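Long-range contacts in dicer Related Helicase (Caenorhabditis elegans, PDB 6M6Q), which is the N-terminal domain of a probable ATP-hydrolysing RNA helicase of the RIG-I-like receptor subfamily that binds single- and double-stranded RNA: residues F36-V41 against L228-V233; N47-F52 against I67-I72. One frame throughout, in Å; residues are numbered along the deposited sequence.

Interaction 1: F36-V41 against L228-V233; sequences FLDVCV and LSTDLV
Asp38, on helix 33-42, meets the N-cap turn that starts helix 231-236, with Thr230 at the N-cap, so the contact joins two helices far apart in the chain of this all-alpha N-terminal domain. Three hydrogen bonds run to one carboxylate. Ser229 N gives a nearly straight bond (168°) to Asp38 OD1, at 2.8 Å, but arrives from above the carboxylate plane. Asp38 OD2 accepts twice: Thr230 N approaches on its syn lone pair at 2.9 Å, while Thr230 OG1 lies almost in line with the C-O bond at 2.8 Å. Because Asp38 holds CG anti to its own N (chi1 -174°), the carboxylate reaches outward to the turn, and the three donors should fix its rotation. Lys35 makes a weak, long ion pair with the same group.

The apolar part flanks this polar one. Leu228 CD2 packs on Asp38 CB, and Val233 CG2 rests against Asp38 CA at 3.9 Å. Val41 spreads its two methyls: CG1 faces Thr230 CG2, whereas CG2 meets Val233 CG2 at 4.1 Å.

Thr230 OG1 does double duty: it donates a hydrogen bond to Asp38 OD2 and accepts a weak capping bond from Val233 N, 3.3 Å away.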
ATOM      1  N   PHE B  36      -9.233  14.726   9.086  1.00 52.85           N
ATOM      2  CA  PHE B  36      -9.850  15.285   7.855  1.00 51.86           C
ATOM      3  C   PHE B  36     -11.173  14.574   7.587  1.00 48.45           C
ATOM      4  O   PHE B  36     -12.165  15.268   7.334  1.00 44.32           O
ATOM      5  CB  PHE B  36      -8.905  15.159   6.665  1.00 52.11           C
ATOM      6  CG  PHE B  36      -9.568  15.352   5.328  1.00 53.53           C
ATOM      7  CD1 PHE B  36     -10.091  16.584   4.964  1.00 55.71           C
ATOM      8  CD2 PHE B  36      -9.650  14.306   4.422  1.00 52.47           C
ATOM      9  CE1 PHE B  36     -10.705  16.754   3.734  1.00 58.28           C
ATOM     10  CE2 PHE B  36     -10.253  14.479   3.193  1.00 51.25           C
ATOM     11  CZ  PHE B  36     -10.777  15.701   2.851  1.00 60.77           C
ATOM     12  N   LEU B  37     -11.185  13.237   7.676  1.00 50.59           N
ATOM     13  CA  LEU B  37     -12.428  12.408   7.594  1.00 51.84           C
ATOM     14  C   LEU B  37     -13.372  12.865   8.685  1.00 44.54           C
ATOM     15  O   LEU B  37     -14.501  13.161   8.345  1.00 42.30           O
ATOM     16  CB  LEU B  37     -12.108  10.910   7.735  1.00 56.98           C
ATOM     17  CG  LEU B  37     -13.286   9.930   7.560  1.00 58.98           C
ATOM     18  CD1 LEU B  37     -13.850   9.937   6.124  1.00 54.12           C
ATOM     19  CD2 LEU B  37     -12.864   8.515   7.949  1.00 57.26           C
ATOM     20  N   ASP B  38     -12.868  13.022   9.921  1.00 49.63           N
ATOM     21  CA  ASP B  38     -13.671  13.471  11.096  1.00 54.09           C
ATOM     22  C   ASP B  38     -14.393  14.786  10.769  1.00 50.95           C
ATOM     23  O   ASP B  38     -15.588  14.878  11.103  1.00 56.57           O
ATOM     24  CB  ASP B  38     -12.832  13.611  12.369  1.00 55.88           C
ATOM     25  CG  ASP B  38     -13.692  13.937  13.581  1.00 56.57           C
ATOM     26  OD1 ASP B  38     -13.694  15.115  13.993  1.00 59.16           O
ATOM     27  OD2 ASP B  38     -14.444  13.051  14.016  1.00 59.55           O
ATOM     28  N   VAL B  39     -13.694  15.750  10.152  1.00 51.71           N
ATOM     29  CA  VAL B  39     -14.211  17.115   9.807  1.00 54.99           C
ATOM     30  C   VAL B  39     -15.319  16.980   8.745  1.00 54.83           C
ATOM     31  O   VAL B  39     -16.392  17.590   8.920  1.00 55.04           O
ATOM     32  CB  VAL B  39     -13.065  18.045   9.331  1.00 57.94           C
ATOM     33  CG1 VAL B  39     -13.579  19.282   8.604  1.00 59.83           C
ATOM     34  CG2 VAL B  39     -12.152  18.457  10.483  1.00 57.41           C
ATOM     35  N   CYS B  40     -15.090  16.175   7.710  1.00 56.57           N
ATOM     36  CA  CYS B  40     -16.078  15.917   6.630  1.00 64.73           C
ATOM     37  C   CYS B  40     -17.342  15.274   7.230  1.00 62.84           C
ATOM     38  O   CYS B  40     -18.431  15.633   6.796  1.00 71.18           O
ATOM     39  CB  CYS B  40     -15.495  15.036   5.525  1.00 66.77           C
ATOM     40  SG  CYS B  40     -14.121  15.794   4.615  1.00 64.94           S
ATOM     41  N   VAL B  41     -17.192  14.384   8.210  1.00 59.94           N
ATOM     42  CA  VAL B  41     -18.326  13.644   8.835  1.00 61.75           C
ATOM     43  C   VAL B  41     -19.072  14.585   9.786  1.00 63.21           C
ATOM     44  O   VAL B  41     -20.305  14.569   9.771  1.00 73.17           O
ATOM     45  CB  VAL B  41     -17.845  12.376   9.555  1.00 67.17           C
ATOM     46  CG1 VAL B  41     -18.918  11.817  10.485  1.00 72.60           C
ATOM     47  CG2 VAL B  41     -17.378  11.316   8.565  1.00 63.89           C
ATOM     48  N   LEU B 228     -10.559  13.920  17.753  1.00 68.87           N
ATOM     49  CA  LEU B 228     -11.689  13.741  16.817  1.00 61.81           C
ATOM     50  C   LEU B 228     -12.951  14.205  17.526  1.00 65.56           C
ATOM     51  O   LEU B 228     -13.010  14.082  18.759  1.00 70.05           O
ATOM     52  CB  LEU B 228     -11.777  12.278  16.371  1.00 62.85           C
ATOM     53  CG  LEU B 228     -10.490  11.678  15.784  1.00 62.33           C
ATOM     54  CD1 LEU B 228     -10.668  10.187  15.509  1.00 54.12           C
ATOM     55  CD2 LEU B 228     -10.057  12.412  14.507  1.00 62.38           C
ATOM     56  N   SER B 229     -13.866  14.809  16.775  1.00 71.36           N
ATOM     57  CA  SER B 229     -15.110  15.443  17.266  1.00 65.87           C
ATOM     58  C   SER B 229     -16.286  14.462  17.172  1.00 67.93           C
ATOM     59  O   SER B 229     -17.258  14.675  17.924  1.00 78.43           O
ATOM     60  CB  SER B 229     -15.409  16.708  16.508  1.00 64.64           C
ATOM     61  OG  SER B 229     -14.319  17.610  16.562  1.00 69.63           O
ATOM     62  N   THR B 230     -16.235  13.457  16.273  1.00 58.87           N
ATOM     63  CA  THR B 230     -17.382  12.524  16.026  1.00 59.52           C
ATOM     64  C   THR B 230     -17.160  11.188  16.755  1.00 58.79           C
ATOM     65  O   THR B 230     -16.015  10.747  16.889  1.00 65.46           O
ATOM     66  CB  THR B 230     -17.691  12.312  14.527  1.00 57.60           C
ATOM     67  OG1 THR B 230     -16.726  11.457  13.913  1.00 59.85           O
ATOM     68  CG2 THR B 230     -17.787  13.608  13.755  1.00 59.19           C
ATOM     69  N   ASP B 231     -18.237  10.556  17.184  1.00 64.36           N
ATOM     70  CA  ASP B 231     -18.205   9.191  17.762  1.00 67.03           C
ATOM     71  C   ASP B 231     -17.929   8.200  16.633  1.00 62.94           C
ATOM     72  O   ASP B 231     -17.155   7.241  16.872  1.00 66.44           O
ATOM     73  CB  ASP B 231     -19.497   8.892  18.530  1.00 75.66           C
ATOM     74  CG  ASP B 231     -19.656   9.750  19.780  1.00 79.68           C
ATOM     75  OD1 ASP B 231     -20.027   9.196  20.833  1.00 84.03           O
ATOM     76  OD2 ASP B 231     -19.380  10.964  19.695  1.00 82.27           O
ATOM     77  N   LEU B 232     -18.475   8.471  15.434  1.00 58.37           N
ATOM     78  CA  LEU B 232     -18.454   7.560  14.250  1.00 58.17           C
ATOM     79  C   LEU B 232     -17.006   7.208  13.885  1.00 61.02           C
ATOM     80  O   LEU B 232     -16.726   6.012  13.678  1.00 70.78           O
ATOM     81  CB  LEU B 232     -19.163   8.247  13.081  1.00 61.07           C
ATOM     82  CG  LEU B 232     -19.403   7.390  11.835  1.00 65.55           C
ATOM     83  CD1 LEU B 232     -20.715   7.777  11.170  1.00 71.88           C
ATOM     84  CD2 LEU B 232     -18.255   7.507  10.835  1.00 65.08           C
ATOM     85  N   VAL B 233     -16.138   8.210  13.762  1.00 58.22           N
ATOM     86  CA  VAL B 233     -14.731   8.033  13.312  1.00 55.28           C
ATOM     87  C   VAL B 233     -13.926   7.483  14.491  1.00 51.49           C
ATOM     88  O   VAL B 233     -13.110   6.580  14.288  1.00 55.53           O
ATOM     89  CB  VAL B 233     -14.139   9.348  12.755  1.00 59.06           C
ATOM     90  CG1 VAL B 233     -12.661   9.200  12.385  1.00 57.24           C
ATOM     91  CG2 VAL B 233     -14.939   9.862  11.554  1.00 56.05           C
TER

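Interaction 2: N47-F52 against I67-I72; sequences NDIGYF and IARMII
The loop that follows helix 33-42 folds back over the C-terminal half of helix 63-72, a local loop-on-helix packing in which Ile49 and Phe52 cover Ala68, Arg69, Ile71 and Ile72. The nearest backbone approach is between the CA atoms of Ile49 and Ala68, 6.3 Å apart, a closeness compatible with the small alanine side chain. Ala68 CB touches two loop residues: Ile49 CG2 at 3.8 Å and Phe52 CB at 4.1 Å.

Arg69 starts out away from the loop, but a bend at chi2 (-39°) brings its guanidinium back across Ile49, the two side chains crossing at about a right angle. Ile49 CG2 sits over the centre of one guanidinium face, 3.6 Å from Arg69 CZ. The edge of the same flat group is turned to the backbone of Asn47, where Arg69 NH2 makes a weak hydrogen bond of 3.4 Å to Asn47 O, close to the guanidinium plane. Glu65 forms a salt bridge with that same NH2, so the group is held from its own helix as well as from the loop.

Phe52 supplies the aromatic part. Its CE1 reaches Ile71 CD1 at 4.2 Å, and its CE2 comes near Ile72 CG2; both methyls approach the ring obliquely. Beyond the loop, the Phe52 side chain packs on Leu37, Cys40 and Val41 of helix 33-42 and its ring meets that of Phe123 from helix 94-127, which also packs against Ile67 and Ile71 of helix 63-72.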
ATOM      1  N   ASN B  47     -29.381  15.218   6.599  1.00124.68           N
ATOM      2  CA  ASN B  47     -29.586  14.376   5.384  1.00126.62           C
ATOM      3  C   ASN B  47     -28.775  14.913   4.193  1.00113.15           C
ATOM      4  O   ASN B  47     -29.003  14.420   3.079  1.00 86.22           O
ATOM      5  CB  ASN B  47     -31.065  14.255   5.018  1.00133.87           C
ATOM      6  CG  ASN B  47     -31.866  13.580   6.104  1.00140.38           C
ATOM      7  OD1 ASN B  47     -31.507  12.496   6.559  1.00143.93           O
ATOM      8  ND2 ASN B  47     -32.953  14.208   6.523  1.00141.25           N
ATOM      9  N   ASP B  48     -27.804  15.802   4.431  1.00106.28           N
ATOM     10  CA  ASP B  48     -26.832  16.263   3.405  1.00 97.99           C
ATOM     11  C   ASP B  48     -25.502  15.530   3.620  1.00 92.35           C
ATOM     12  O   ASP B  48     -25.287  14.976   4.719  1.00 84.27           O
ATOM     13  CB  ASP B  48     -26.698  17.790   3.402  1.00 97.76           C
ATOM     14  CG  ASP B  48     -26.166  18.413   4.689  1.00100.87           C
ATOM     15  OD1 ASP B  48     -26.851  18.314   5.725  1.00 99.87           O
ATOM     16  OD2 ASP B  48     -25.094  19.035   4.629  1.00106.57           O
ATOM     17  N   ILE B  49     -24.686  15.438   2.579  1.00 86.26           N
ATOM     18  CA  ILE B  49     -23.367  14.747   2.646  1.00 82.91           C
ATOM     19  C   ILE B  49     -22.291  15.775   3.027  1.00 80.96           C
ATOM     20  O   ILE B  49     -21.129  15.384   3.153  1.00 87.97           O
ATOM     21  CB  ILE B  49     -23.049  13.991   1.334  1.00 81.59           C
ATOM     22  CG1 ILE B  49     -22.962  14.921   0.123  1.00 84.90           C
ATOM     23  CG2 ILE B  49     -24.057  12.865   1.106  1.00 81.42           C
ATOM     24  CD1 ILE B  49     -22.301  14.290  -1.088  1.00 84.19           C
ATOM     25  N   GLY B  50     -22.688  17.020   3.302  1.00 77.71           N
ATOM     26  CA  GLY B  50     -21.790  18.085   3.803  1.00 76.72           C
ATOM     27  C   GLY B  50     -20.603  18.315   2.880  1.00 68.96           C
ATOM     28  O   GLY B  50     -20.814  18.411   1.663  1.00 68.39           O
ATOM     29  N   TYR B  51     -19.395  18.395   3.443  1.00 66.03           N
ATOM     30  CA  TYR B  51     -18.153  18.804   2.731  1.00 67.77           C
ATOM     31  C   TYR B  51     -17.743  17.706   1.727  1.00 69.11           C
ATOM     32  O   TYR B  51     -16.974  18.009   0.798  1.00 63.11           O
ATOM     33  CB  TYR B  51     -16.996  19.082   3.702  1.00 74.30           C
ATOM     34  CG  TYR B  51     -17.154  20.265   4.637  1.00 81.15           C
ATOM     35  CD1 TYR B  51     -18.130  21.235   4.437  1.00 76.19           C
ATOM     36  CD2 TYR B  51     -16.302  20.422   5.726  1.00 78.24           C
ATOM     37  CE1 TYR B  51     -18.267  22.310   5.303  1.00 74.19           C
ATOM     38  CE2 TYR B  51     -16.436  21.485   6.606  1.00 74.19           C
ATOM     39  CZ  TYR B  51     -17.422  22.431   6.397  1.00 74.62           C
ATOM     40  OH  TYR B  51     -17.558  23.471   7.264  1.00 69.85           O
ATOM     41  N   PHE B  52     -18.238  16.472   1.897  1.00 58.50           N
ATOM     42  CA  PHE B  52     -17.914  15.331   1.006  1.00 56.29           C
ATOM     43  C   PHE B  52     -18.220  15.738  -0.448  1.00 61.56           C
ATOM     44  O   PHE B  52     -17.502  15.300  -1.375  1.00 57.71           O
ATOM     45  CB  PHE B  52     -18.690  14.065   1.416  1.00 58.45           C
ATOM     46  CG  PHE B  52     -18.155  13.308   2.615  1.00 53.42           C
ATOM     47  CD1 PHE B  52     -17.082  12.433   2.496  1.00 56.02           C
ATOM     48  CD2 PHE B  52     -18.771  13.417   3.853  1.00 51.78           C
ATOM     49  CE1 PHE B  52     -16.617  11.731   3.599  1.00 57.52           C
ATOM     50  CE2 PHE B  52     -18.304  12.711   4.950  1.00 49.77           C
ATOM     51  CZ  PHE B  52     -17.226  11.880   4.823  1.00 51.32           C
ATOM     52  N   ILE B  67     -20.453   6.505  -1.592  1.00 75.57           N
ATOM     53  CA  ILE B  67     -19.342   6.356  -0.615  1.00 67.34           C
ATOM     54  C   ILE B  67     -19.718   7.104   0.664  1.00 69.27           C
ATOM     55  O   ILE B  67     -19.725   6.463   1.743  1.00 65.93           O
ATOM     56  CB  ILE B  67     -18.024   6.846  -1.220  1.00 66.20           C
ATOM     57  CG1 ILE B  67     -17.486   5.841  -2.244  1.00 72.08           C
ATOM     58  CG2 ILE B  67     -17.015   7.134  -0.132  1.00 71.46           C
ATOM     59  CD1 ILE B  67     -16.667   6.461  -3.344  1.00 72.93           C
ATOM     60  N   ALA B  68     -20.062   8.390   0.544  1.00 66.39           N
ATOM     61  CA  ALA B  68     -20.453   9.256   1.676  1.00 63.44           C
ATOM     62  C   ALA B  68     -21.506   8.527   2.510  1.00 67.18           C
ATOM     63  O   ALA B  68     -21.269   8.332   3.694  1.00 66.68           O
ATOM     64  CB  ALA B  68     -20.951  10.598   1.194  1.00 58.22           C
ATOM     65  N   ARG B  69     -22.606   8.105   1.892  1.00 73.49           N
ATOM     66  CA  ARG B  69     -23.709   7.394   2.592  1.00 69.99           C
ATOM     67  C   ARG B  69     -23.127   6.212   3.350  1.00 67.28           C
ATOM     68  O   ARG B  69     -23.192   6.224   4.587  1.00 66.91           O
ATOM     69  CB  ARG B  69     -24.771   6.923   1.605  1.00 76.75           C
ATOM     70  CG  ARG B  69     -25.468   8.054   0.867  1.00 78.45           C
ATOM     71  CD  ARG B  69     -25.719   9.228   1.782  1.00 82.92           C
ATOM     72  NE  ARG B  69     -26.504  10.237   1.111  1.00 91.05           N
ATOM     73  CZ  ARG B  69     -27.208  11.176   1.719  1.00 86.51           C
ATOM     74  NH1 ARG B  69     -27.241  11.248   3.039  1.00 83.11           N
ATOM     75  NH2 ARG B  69     -27.885  12.046   0.996  1.00 85.30           N
ATOM     76  N   MET B  70     -22.507   5.274   2.645  1.00 59.29           N
ATOM     77  CA  MET B  70     -21.952   4.042   3.256  1.00 61.27           C
ATOM     78  C   MET B  70     -21.189   4.379   4.550  1.00 57.81           C
ATOM     79  O   MET B  70     -21.171   3.541   5.432  1.00 57.30           O
ATOM     80  CB  MET B  70     -21.029   3.319   2.287  1.00 65.12           C
ATOM     81  CG  MET B  70     -21.788   2.557   1.216  1.00 79.15           C
ATOM     82  SD  MET B  70     -22.642   1.092   1.874  1.00 77.91           S
ATOM     83  CE  MET B  70     -22.679   0.058   0.408  1.00 86.07           C
ATOM     84  N   ILE B  71     -20.663   5.602   4.669  1.00 59.78           N
ATOM     85  CA  ILE B  71     -19.849   6.065   5.827  1.00 58.94           C
ATOM     86  C   ILE B  71     -20.775   6.594   6.942  1.00 61.40           C
ATOM     87  O   ILE B  71     -20.516   6.258   8.120  1.00 63.63           O
ATOM     88  CB  ILE B  71     -18.806   7.113   5.374  1.00 64.22           C
ATOM     89  CG1 ILE B  71     -17.732   6.495   4.464  1.00 64.78           C
ATOM     90  CG2 ILE B  71     -18.184   7.831   6.573  1.00 66.56           C
ATOM     91  CD1 ILE B  71     -16.889   7.523   3.734  1.00 68.35           C
ATOM     92  N   ILE B  72     -21.796   7.394   6.602  1.00 60.01           N
ATOM     93  CA  ILE B  72     -22.601   8.190   7.591  1.00 62.19           C
ATOM     94  C   ILE B  72     -23.958   7.520   7.868  1.00 64.27           C
ATOM     95  O   ILE B  72     -24.523   7.792   8.943  1.00 67.63           O
ATOM     96  CB  ILE B  72     -22.786   9.645   7.127  1.00 59.94           C
ATOM     97  CG1 ILE B  72     -23.468   9.736   5.758  1.00 62.04           C
ATOM     98  CG2 ILE B  72     -21.457  10.373   7.150  1.00 64.02           C
ATOM     99  CD1 ILE B  72     -23.798  11.151   5.331  1.00 67.35           C
TER

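Overall arrangement
Interactions 1 and 2 are neighbours, with centres about 12 Å apart on the same side of the chain's centre, and they touch directly. Phe52 CZ lies 3.8 Å from Val41 CG2, so Val41 serves both contacts, the same methyl also meeting Val233. A second link comes from Leu232, whose CD1 approaches Ile71 O at 3.4 Å and brings the first turn of helix 231-236 to the C-terminal end of helix 63-72. The segments of interaction 2 lie 15 residues apart, in the loop after helix 33-42 and on the next helix, 63-72, so the contact is local, whereas interaction 1 spans 187 residues. Helix 94-127 also receives side chains from both contacts, including Leu37 and Ile71 on Ser120.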